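Local coordinates for high-potential iron-sulfur protein (Rhodoferax fermentans, PDB 1HLQ) that carries electrons through a high-potential [4Fe-4S] cluster, competent in photosynthetic electron transfer to oxidised cytochrome bc1 complex via the membrane-bound c-type tetraheme, at residues A[17-22]-A[61-66]; A[3-8]-A[55-60]; A[34-39]-A[69-74]. All blocks are in the same frame, centred on the assembly; numbering follows the deposited sequence. Where two conformers were deposited one is given.

Overall arrangement
Three contacts wrap one [4Fe-4S] cluster in a small chain with little regular secondary structure. Contact 1 (17-22 with 61-66) brings Y17 and V62 against the cluster; contact 3 (34-39 with 69-74) adds the iron ligand C38 together with A70 and W71; contact 2 (3-8 with 55-60) contributes L56 and F57. The centres of contacts 1 and 3 lie about 10 Å apart, those of contacts 1 and 2 about 11 Å, and the centres of contacts 2 and 3, about 16 Å apart, fall on opposite sides of the chain's centre. T21 OG1 and Q36 O, 2.7 Å apart, join contacts 1 and 3; E61 O and V5 N, 2.8 Å apart, join contacts 1 and 2.

Contact 1 of 3, residues A[17-22]-A[61-66]; sequences YVADTT and EVVAKG. With SF4 (iron/sulfur cluster), chain G.
Y17 reaches across to the 61-66 segment with its hydroxyl, which accepts the backbone N-H of V63: N to OH is 3.1 Å and the bond is nearly straight at 172°. V63 N sits at the edge of the phenol ring, near its plane. With CG anti to the backbone N (chi1 173°), the ring extends from the loop toward strand 62-63. The side chains of Y17 and V62 cross obliquely; ring atom CE1 meets V62 CG1 at 3.8 Å. Both residues also touch the cluster, where sulfide S2 lies 3.8 Å from Y17 CD1 and 3.9 Å from V62 CG1. A leucine in place of Y17 would probably leave the V63 N-H without its acceptor and open a gap beside the cluster.

Farther along, G66 CA lies 3.1 Å from V18 O, a close approach that sets the glycine backbone against that carbonyl. K65 O, from the third residue of the type I turn V63-G66, accepts the T21 N-H (N to O 2.8 Å). K65 CE passes beside the D20 carboxylate carbon; in the conformer given, K65 NZ stays 4.1 Å from D20 OD1, too far for a salt bridge, and the pairing is doubtful. T22 N-H bonds to D20 OD2 in an Asx turn; T22 OG1 bonds to the same oxygen from the same face, and the pair limits how the carboxylate turns.

The Y17 ring also meets F57, and T21 OG1 bonds to Q36 O. Segment 17-22 lies in the long loop that follows helix 10-14, while V62 pairs with G52 in the antiparallel two-stranded sheet of 51-52 and 62-63.

Contact 2 of 3, residues A[3-8]-A[55-60]; sequences PLVAET and PLFAGK
V5 and F57 make the apolar half of this contact, their side chains crossing at about a right angle. The CG2 methyl of V5 rests 3.6 Å from F57 CB and continues onto the root of the ring, while V5 CG1, anti to the backbone N (chi1 169°), comes 4.0 Å from F57 CD2. Both residues are buried, and the same V5 CG2 meets K60 CB at 3.8 Å.

Van der Waals packing against the backbone makes up the next layer. P3 O abuts K60 CB at 3.1 Å, and P3 CD touches G59 O at 3.8 Å. Extended beyond CG, the K60 chain passes beside the 3-8 segment with its CD 3.8 Å from V5 CA, and carries its amine toward L4 O and D9.

The polar link is indirect: a water donates to L4 O at 2.9 Å and accepts from K60 NZ at 2.8 Å. The strongest partner of that amine is D9, in a salt bridge just past the 3-8 segment; D9 also accepts the N-H of A6.

F57 to K60 form a type II turn, with G59 at positive phi. The N-terminal arm thus packs on the turn leading into strand 62-63, and F57, wedged among V5, Y17 and helix 10-14, belongs to the aromatic and aliphatic lining of the cluster pocket of this HiPIP fold.

Contact 3 of 3, residues A[34-39]-A[69-74]; sequences KDQSCS and SAWAKK. With SF4 (iron/sulfur cluster), chain G; SO4 (sulfate ion), chain D.
W71 presents one indole face to the Q36 side chain, and the backbone N of K73 lies over the opposite face; S37 O stands at the ring edge, in plane. This belongs to the cluster pocket of the HiPIP fold: C38 and W71 are both part of that site, and W71 borders sulfide S3, its CA 3.8 Å away.

Q36 lies over the six-membered ring. Its CG makes a CH-pi contact with the ring centroid at 3.4 Å, only 7° from the normal, and its CD is 3.4 Å from W71 CE3. Amide and indole planes are 1° apart, a flat stack even though the side chains as a whole cross at about a right angle. The chain is extended beyond CG (chi2 178°), which carries the amide along the ring toward CE3 and CZ3. Q36 OE1 accepts from W67 NE1, fixing how that amide is turned.

At the edge, W71 NE1 gives a weak, bent bond to S37 O (3.0 Å); its stronger partner is T40 OG1, which also bonds to S37 N. S37 OG and S39 OG are linked to each other at 2.7 Å, and a water bridges S39 O and K74 NZ, close to the chain's C-terminus.

At the other end of the 34-39 segment a sulfate, probably from the crystallisation liquor, takes the N-H of K34. On the cluster side, C38 SG binds iron FE1 at 2.3 Å.

Contact 1 of 3, residues A[17-22]-A[61-66]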
loop_
_atom_site.group_PDB
_atom_site.type_symbol
_atom_site.label_atom_id
_atom_site.label_comp_id
_atom_site.label_asym_id
_atom_site.label_seq_id
_atom_site.Cartn_x
_atom_site.Cartn_y
_atom_site.Cartn_z
ATOM N N TYR A 17 -0.646 -4.834 10.883
ATOM C CA TYR A 17 -0.213 -3.668 11.634
ATOM C C TYR A 17 -0.662 -3.719 13.090
ATOM O O TYR A 17 -1.804 -4.027 13.411
ATOM C CB TYR A 17 -0.796 -2.387 11.007
ATOM C CG TYR A 17 -0.525 -1.149 11.838
ATOM C CD1 TYR A 17 0.660 -0.441 11.764
ATOM C CD2 TYR A 17 -1.505 -0.666 12.706
ATOM C CE1 TYR A 17 0.894 0.655 12.577
ATOM C CE2 TYR A 17 -1.295 0.432 13.517
ATOM C CZ TYR A 17 -0.099 1.111 13.423
ATOM O OH TYR A 17 0.144 2.220 14.207
ATOM N N VAL A 18 0.279 -3.352 13.957
ATOM C CA VAL A 18 -0.011 -3.205 15.380
ATOM C C VAL A 18 0.558 -1.854 15.797
ATOM O O VAL A 18 1.614 -1.422 15.338
ATOM C CB VAL A 18 0.533 -4.323 16.280
ATOM C CG1 VAL A 18 -0.299 -5.593 16.144
ATOM C CG2 VAL A 18 1.997 -4.572 15.992
ATOM N N ALA A 19 -0.121 -1.204 16.756
ATOM C CA ALA A 19 0.357 0.056 17.270
ATOM C C ALA A 19 1.538 -0.108 18.222
ATOM O O ALA A 19 2.213 0.885 18.486
ATOM C CB ALA A 19 -0.743 0.827 17.983
ATOM N N ASP A 20 1.821 -1.338 18.631
ATOM C CA ASP A 20 2.933 -1.614 19.541
ATOM C C ASP A 20 3.595 -2.896 19.037
ATOM O O ASP A 20 2.984 -3.947 19.067
ATOM C CB ASP A 20 2.405 -1.825 20.953
ATOM C CG ASP A 20 3.456 -2.123 21.997
ATOM O OD1 ASP A 20 3.066 -2.067 23.199
ATOM O OD2 ASP A 20 4.617 -2.439 21.671
ATOM N N THR A 21 4.826 -2.779 18.572
ATOM C CA THR A 21 5.585 -3.899 18.033
ATOM C C THR A 21 5.709 -5.090 18.969
ATOM O O THR A 21 5.819 -6.235 18.507
ATOM C CB THR A 21 6.969 -3.414 17.579
ATOM O OG1 THR A 21 7.551 -4.455 16.795
ATOM C CG2 THR A 21 7.880 -3.115 18.750
ATOM N N THR A 22 5.602 -4.857 20.281
ATOM C CA THR A 22 5.643 -5.955 21.235
ATOM C C THR A 22 4.340 -6.736 21.293
ATOM O O THR A 22 4.173 -7.623 22.141
ATOM C CB THR A 22 6.011 -5.501 22.658
ATOM O OG1 THR A 22 4.951 -4.705 23.227
ATOM C CG2 THR A 22 7.293 -4.710 22.683
ATOM N N GLU A 61 -2.051 8.374 10.584
ATOM C CA GLU A 61 -0.703 8.313 11.122
ATOM C C GLU A 61 -0.550 6.970 11.841
ATOM O O GLU A 61 -1.531 6.378 12.286
ATOM C CB GLU A 61 -0.392 9.457 12.093
ATOM C CG GLU A 61 -0.195 10.770 11.341
ATOM C CD GLU A 61 0.196 11.964 12.160
ATOM O OE1 GLU A 61 0.557 12.981 11.531
ATOM O OE2 GLU A 61 0.124 11.929 13.395
ATOM N N VAL A 62 0.702 6.506 11.877
ATOM C CA VAL A 62 1.024 5.281 12.602
ATOM C C VAL A 62 1.760 5.648 13.888
ATOM O O VAL A 62 2.290 6.760 13.994
ATOM C CB VAL A 62 1.881 4.314 11.763
ATOM C CG1 VAL A 62 1.078 3.813 10.560
ATOM C CG2 VAL A 62 3.199 4.937 11.315
ATOM N N VAL A 63 1.784 4.748 14.848
ATOM C CA VAL A 63 2.489 4.968 16.115
ATOM C C VAL A 63 3.929 4.520 15.914
ATOM O O VAL A 63 4.185 3.418 15.395
ATOM C CB VAL A 63 1.807 4.209 17.254
ATOM C CG1 VAL A 63 2.567 4.334 18.566
ATOM C CG2 VAL A 63 0.400 4.779 17.427
ATOM N N ALA A 64 4.907 5.313 16.360
ATOM C CA ALA A 64 6.320 5.046 16.141
ATOM C C ALA A 64 6.804 3.734 16.734
ATOM O O ALA A 64 7.720 3.078 16.196
ATOM C CB ALA A 64 7.132 6.217 16.653
ATOM N N LYS A 65 6.169 3.310 17.802
ATOM C CA LYS A 65 6.363 2.080 18.523
ATOM C C LYS A 65 5.770 0.880 17.795
ATOM O O LYS A 65 5.936 -0.267 18.208
ATOM C CB LYS A 65 5.552 2.116 19.846
ATOM C CG LYS A 65 6.158 2.890 20.983
ATOM C CD LYS A 65 5.261 2.905 22.210
ATOM C CE LYS A 65 4.975 1.514 22.741
ATOM N NZ LYS A 65 4.556 1.592 24.166
ATOM N N GLY A 66 4.984 1.137 16.745
ATOM C CA GLY A 66 4.244 0.157 16.002
ATOM C C GLY A 66 5.046 -0.676 15.017
ATOM O O GLY A 66 6.266 -0.612 14.969
HETATM FE FE1 SF4 G . 5.350 1.192 10.349
HETATM FE FE2 SF4 G . 7.067 0.760 8.253
HETATM FE FE3 SF4 G . 4.665 1.932 7.842
HETATM FE FE4 SF4 G . 4.803 -0.687 8.498
HETATM S S1 SF4 G . 5.671 0.247 6.576
HETATM S S2 SF4 G . 3.330 0.861 9.438
HETATM S S3 SF4 G . 6.591 -0.747 9.947
HETATM S S4 SF4 G . 6.341 2.848 9.084
HETATM O O HOH W 1 4.861 -1.713 25.265
#

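Contact 2 of 3, residues A[3-8]-A[55-60]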
loop_
_atom_site.group_PDB
_atom_site.type_symbol
_atom_site.label_atom_id
_atom_site.label_comp_id
_atom_site.label_asym_id
_atom_site.label_seq_id
_atom_site.Cartn_x
_atom_site.Cartn_y
_atom_site.Cartn_z
ATOM N N PRO A 3 -5.775 11.232 12.288
ATOM C CA PRO A 3 -6.244 10.087 13.022
ATOM C C PRO A 3 -5.240 8.940 12.916
ATOM O O PRO A 3 -4.693 8.651 11.851
ATOM C CB PRO A 3 -7.538 9.675 12.329
ATOM C CG PRO A 3 -8.015 10.971 11.764
ATOM C CD PRO A 3 -6.766 11.640 11.257
ATOM N N LEU A 4 -5.073 8.232 14.030
ATOM C CA LEU A 4 -4.198 7.065 13.998
ATOM C C LEU A 4 -4.866 5.899 13.298
ATOM O O LEU A 4 -6.077 5.666 13.350
ATOM C CB LEU A 4 -3.855 6.617 15.429
ATOM C CG LEU A 4 -2.963 7.573 16.233
ATOM C CD1 LEU A 4 -2.961 7.134 17.686
ATOM C CD2 LEU A 4 -1.566 7.650 15.661
ATOM N N VAL A 5 -4.034 5.123 12.593
ATOM C CA VAL A 5 -4.505 3.875 12.003
ATOM C C VAL A 5 -5.136 3.009 13.080
ATOM O O VAL A 5 -4.608 2.919 14.201
ATOM C CB VAL A 5 -3.304 3.134 11.367
ATOM C CG1 VAL A 5 -3.654 1.714 10.959
ATOM C CG2 VAL A 5 -2.743 3.927 10.191
ATOM N N ALA A 6 -6.271 2.390 12.828
ATOM C CA ALA A 6 -6.897 1.417 13.716
ATOM C C ALA A 6 -6.431 0.027 13.278
ATOM O O ALA A 6 -6.384 -0.268 12.083
ATOM C CB ALA A 6 -8.411 1.496 13.694
ATOM N N GLU A 7 -6.154 -0.856 14.224
ATOM C CA GLU A 7 -5.723 -2.210 13.919
ATOM C C GLU A 7 -6.790 -3.002 13.192
ATOM O O GLU A 7 -6.471 -4.005 12.550
ATOM C CB GLU A 7 -5.258 -2.931 15.192
ATOM C CG GLU A 7 -4.001 -2.318 15.761
ATOM C CD GLU A 7 -3.514 -2.914 17.061
ATOM O OE1 GLU A 7 -2.627 -2.241 17.628
ATOM O OE2 GLU A 7 -4.035 -3.979 17.462
ATOM N N THR A 8 -8.054 -2.609 13.283
ATOM C CA THR A 8 -9.147 -3.242 12.575
ATOM C C THR A 8 -9.360 -2.652 11.185
ATOM O O THR A 8 -10.239 -3.134 10.466
ATOM C CB THR A 8 -10.440 -3.079 13.405
ATOM O OG1 THR A 8 -10.569 -1.700 13.751
ATOM C CG2 THR A 8 -10.394 -3.987 14.626
ATOM N N PRO A 55 3.615 5.833 4.104
ATOM C CA PRO A 55 3.050 5.824 2.763
ATOM C C PRO A 55 2.007 4.774 2.519
ATOM O O PRO A 55 1.183 4.867 1.597
ATOM C CB PRO A 55 4.262 5.683 1.845
ATOM C CG PRO A 55 5.302 5.057 2.709
ATOM C CD PRO A 55 5.087 5.663 4.085
ATOM N N LEU A 56 1.954 3.693 3.304
ATOM C CA LEU A 56 1.012 2.624 3.150
ATOM C C LEU A 56 -0.334 2.934 3.795
ATOM O O LEU A 56 -1.222 2.113 3.637
ATOM C CB LEU A 56 1.561 1.306 3.737
ATOM C CG LEU A 56 2.922 0.924 3.117
ATOM C CD1 LEU A 56 3.440 -0.370 3.729
ATOM C CD2 LEU A 56 2.840 0.811 1.605
ATOM N N PHE A 57 -0.380 4.007 4.595
ATOM C CA PHE A 57 -1.594 4.338 5.343
ATOM C C PHE A 57 -2.044 5.773 5.113
ATOM O O PHE A 57 -1.804 6.707 5.869
ATOM C CB PHE A 57 -1.337 4.079 6.849
ATOM C CG PHE A 57 -1.164 2.608 7.130
ATOM C CD1 PHE A 57 0.108 2.055 7.308
ATOM C CD2 PHE A 57 -2.254 1.760 7.178
ATOM C CE1 PHE A 57 0.234 0.694 7.510
ATOM C CE2 PHE A 57 -2.144 0.406 7.405
ATOM C CZ PHE A 57 -0.862 -0.133 7.568
ATOM N N ALA A 58 -2.763 5.979 4.010
ATOM C CA ALA A 58 -3.265 7.281 3.613
ATOM C C ALA A 58 -4.283 7.850 4.597
ATOM O O ALA A 58 -5.097 7.144 5.166
ATOM C CB ALA A 58 -3.928 7.186 2.238
ATOM N N GLY A 59 -4.158 9.143 4.820
ATOM C CA GLY A 59 -5.041 9.960 5.616
ATOM C C GLY A 59 -4.910 9.840 7.113
ATOM O O GLY A 59 -5.611 10.469 7.886
ATOM N N LYS A 60 -3.957 9.008 7.523
ATOM C CA LYS A 60 -3.764 8.657 8.924
ATOM C C LYS A 60 -2.300 8.724 9.327
ATOM O O LYS A 60 -1.440 9.175 8.584
ATOM C CB LYS A 60 -4.334 7.254 9.146
ATOM C CG LYS A 60 -5.809 7.088 8.877
ATOM C CD LYS A 60 -6.514 5.934 9.520
ATOM C CE LYS A 60 -7.979 5.853 9.125
ATOM N NZ LYS A 60 -8.758 4.905 9.958
HETATM O O HOH W 2 -8.670 6.396 12.349
#

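Contact 3 of 3, residues A[34-39]-A[69-74]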
loop_
_atom_site.group_PDB
_atom_site.type_symbol
_atom_site.label_atom_id
_atom_site.label_comp_id
_atom_site.label_asym_id
_atom_site.label_seq_id
_atom_site.Cartn_x
_atom_site.Cartn_y
_atom_site.Cartn_z
ATOM N N LYS A 34 11.419 -7.289 18.147
ATOM C CA LYS A 34 11.043 -5.997 18.739
ATOM C C LYS A 34 12.033 -4.907 18.386
ATOM O O LYS A 34 11.792 -3.727 18.696
ATOM C CB LYS A 34 10.656 -5.987 20.209
ATOM C CG LYS A 34 11.703 -6.458 21.192
ATOM C CD LYS A 34 11.069 -6.892 22.510
ATOM C CE LYS A 34 10.930 -5.755 23.500
ATOM N NZ LYS A 34 11.036 -6.241 24.915
ATOM N N ASP A 35 13.111 -5.201 17.654
ATOM C CA ASP A 35 14.000 -4.211 17.102
ATOM C C ASP A 35 13.348 -3.537 15.885
ATOM O O ASP A 35 13.796 -2.491 15.423
ATOM C CB ASP A 35 15.363 -4.747 16.661
ATOM C CG ASP A 35 16.315 -4.856 17.842
ATOM O OD1 ASP A 35 16.905 -5.940 17.992
ATOM O OD2 ASP A 35 16.412 -3.835 18.564
ATOM N N GLN A 36 12.329 -4.176 15.325
ATOM C CA GLN A 36 11.588 -3.647 14.196
ATOM C C GLN A 36 10.401 -2.833 14.732
ATOM O O GLN A 36 9.528 -3.357 15.384
ATOM C CB GLN A 36 11.074 -4.774 13.302
ATOM C CG GLN A 36 12.171 -5.683 12.782
ATOM C CD GLN A 36 11.631 -6.815 11.931
ATOM O OE1 GLN A 36 10.448 -6.954 11.661
ATOM N NE2 GLN A 36 12.518 -7.706 11.490
ATOM N N SER A 37 10.374 -1.566 14.359
ATOM C CA SER A 37 9.226 -0.724 14.680
ATOM C C SER A 37 9.139 0.337 13.597
ATOM O O SER A 37 10.075 0.561 12.841
ATOM C CB SER A 37 9.303 -0.115 16.078
ATOM O OG SER A 37 10.451 0.714 16.125
ATOM N N CYS A 38 8.049 1.102 13.583
ATOM C CA CYS A 38 7.947 2.188 12.602
ATOM C C CYS A 38 9.110 3.152 12.765
ATOM O O CYS A 38 9.670 3.620 11.778
ATOM C CB CYS A 38 6.610 2.904 12.735
ATOM S SG CYS A 38 5.168 1.835 12.531
ATOM N N SER A 39 9.531 3.393 14.001
ATOM C CA SER A 39 10.645 4.309 14.239
ATOM C C SER A 39 11.934 3.836 13.576
ATOM O O SER A 39 12.798 4.672 13.318
ATOM C CB SER A 39 10.873 4.505 15.732
ATOM O OG SER A 39 11.177 3.276 16.344
ATOM N N SER A 69 3.932 -5.709 8.522
ATOM C CA SER A 69 4.703 -6.721 7.798
ATOM C C SER A 69 5.614 -6.144 6.745
ATOM O O SER A 69 6.539 -6.841 6.301
ATOM C CB SER A 69 3.655 -7.647 7.151
ATOM O OG SER A 69 4.225 -8.724 6.450
ATOM N N ALA A 70 5.408 -4.918 6.291
ATOM C CA ALA A 70 6.253 -4.242 5.343
ATOM C C ALA A 70 7.473 -3.593 5.976
ATOM O O ALA A 70 8.219 -2.894 5.277
ATOM C CB ALA A 70 5.454 -3.183 4.575
ATOM N N TRP A 71 7.663 -3.765 7.302
ATOM C CA TRP A 71 8.802 -3.137 7.954
ATOM C C TRP A 71 10.059 -3.252 7.106
ATOM O O TRP A 71 10.422 -4.381 6.757
ATOM C CB TRP A 71 9.028 -3.726 9.349
ATOM C CG TRP A 71 10.182 -3.057 10.025
ATOM C CD1 TRP A 71 10.133 -1.925 10.779
ATOM C CD2 TRP A 71 11.552 -3.477 10.004
ATOM N NE1 TRP A 71 11.384 -1.576 11.208
ATOM C CE2 TRP A 71 12.279 -2.528 10.759
ATOM C CE3 TRP A 71 12.230 -4.554 9.421
ATOM C CZ2 TRP A 71 13.651 -2.608 10.948
ATOM C CZ3 TRP A 71 13.592 -4.627 9.624
ATOM C CH2 TRP A 71 14.279 -3.674 10.379
ATOM N N ALA A 72 10.658 -2.117 6.797
ATOM C CA ALA A 72 11.756 -2.074 5.846
ATOM C C ALA A 72 13.042 -1.618 6.499
ATOM O O ALA A 72 13.122 -0.483 6.945
ATOM C CB ALA A 72 11.331 -1.167 4.696
ATOM N N LYS A 73 14.021 -2.516 6.559
ATOM C CA LYS A 73 15.320 -2.177 7.145
ATOM C C LYS A 73 15.959 -1.116 6.257
ATOM O O LYS A 73 15.877 -1.204 5.032
ATOM C CB LYS A 73 16.161 -3.443 7.260
ATOM C CG LYS A 73 17.423 -3.352 8.107
ATOM C CD LYS A 73 18.648 -3.181 7.214
ATOM C CE LYS A 73 19.950 -3.337 7.986
ATOM N NZ LYS A 73 20.195 -4.759 8.377
ATOM N N LYS A 74 16.519 -0.074 6.847
ATOM C CA LYS A 74 17.110 1.009 6.052
ATOM C C LYS A 74 18.353 0.618 5.267
ATOM O O LYS A 74 19.193 -0.147 5.739
ATOM C CB LYS A 74 17.432 2.171 7.004
ATOM C CG LYS A 74 16.201 2.668 7.743
ATOM C CD LYS A 74 16.525 3.675 8.832
ATOM C CE LYS A 74 15.258 4.100 9.550
ATOM N NZ LYS A 74 15.500 5.247 10.462
HETATM FE FE1 SF4 G . 5.350 1.192 10.349
HETATM FE FE2 SF4 G . 7.067 0.760 8.253
HETATM FE FE3 SF4 G . 4.665 1.932 7.842
HETATM FE FE4 SF4 G . 4.803 -0.687 8.498
HETATM S S1 SF4 G . 5.671 0.247 6.576
HETATM S S2 SF4 G . 3.330 0.861 9.438
HETATM S S3 SF4 G . 6.591 -0.747 9.947
HETATM S S4 SF4 G . 6.341 2.848 9.084
HETATM S S SO4 D . 12.357 -10.168 20.109
HETATM O O1 SO4 D . 11.019 -9.585 19.766
HETATM O O2 SO4 D . 12.580 -11.391 19.288
HETATM O O3 SO4 D . 12.335 -10.471 21.580
HETATM O O4 SO4 D . 13.436 -9.170 19.822
HETATM O O HOH W 3 12.628 5.569 10.565
#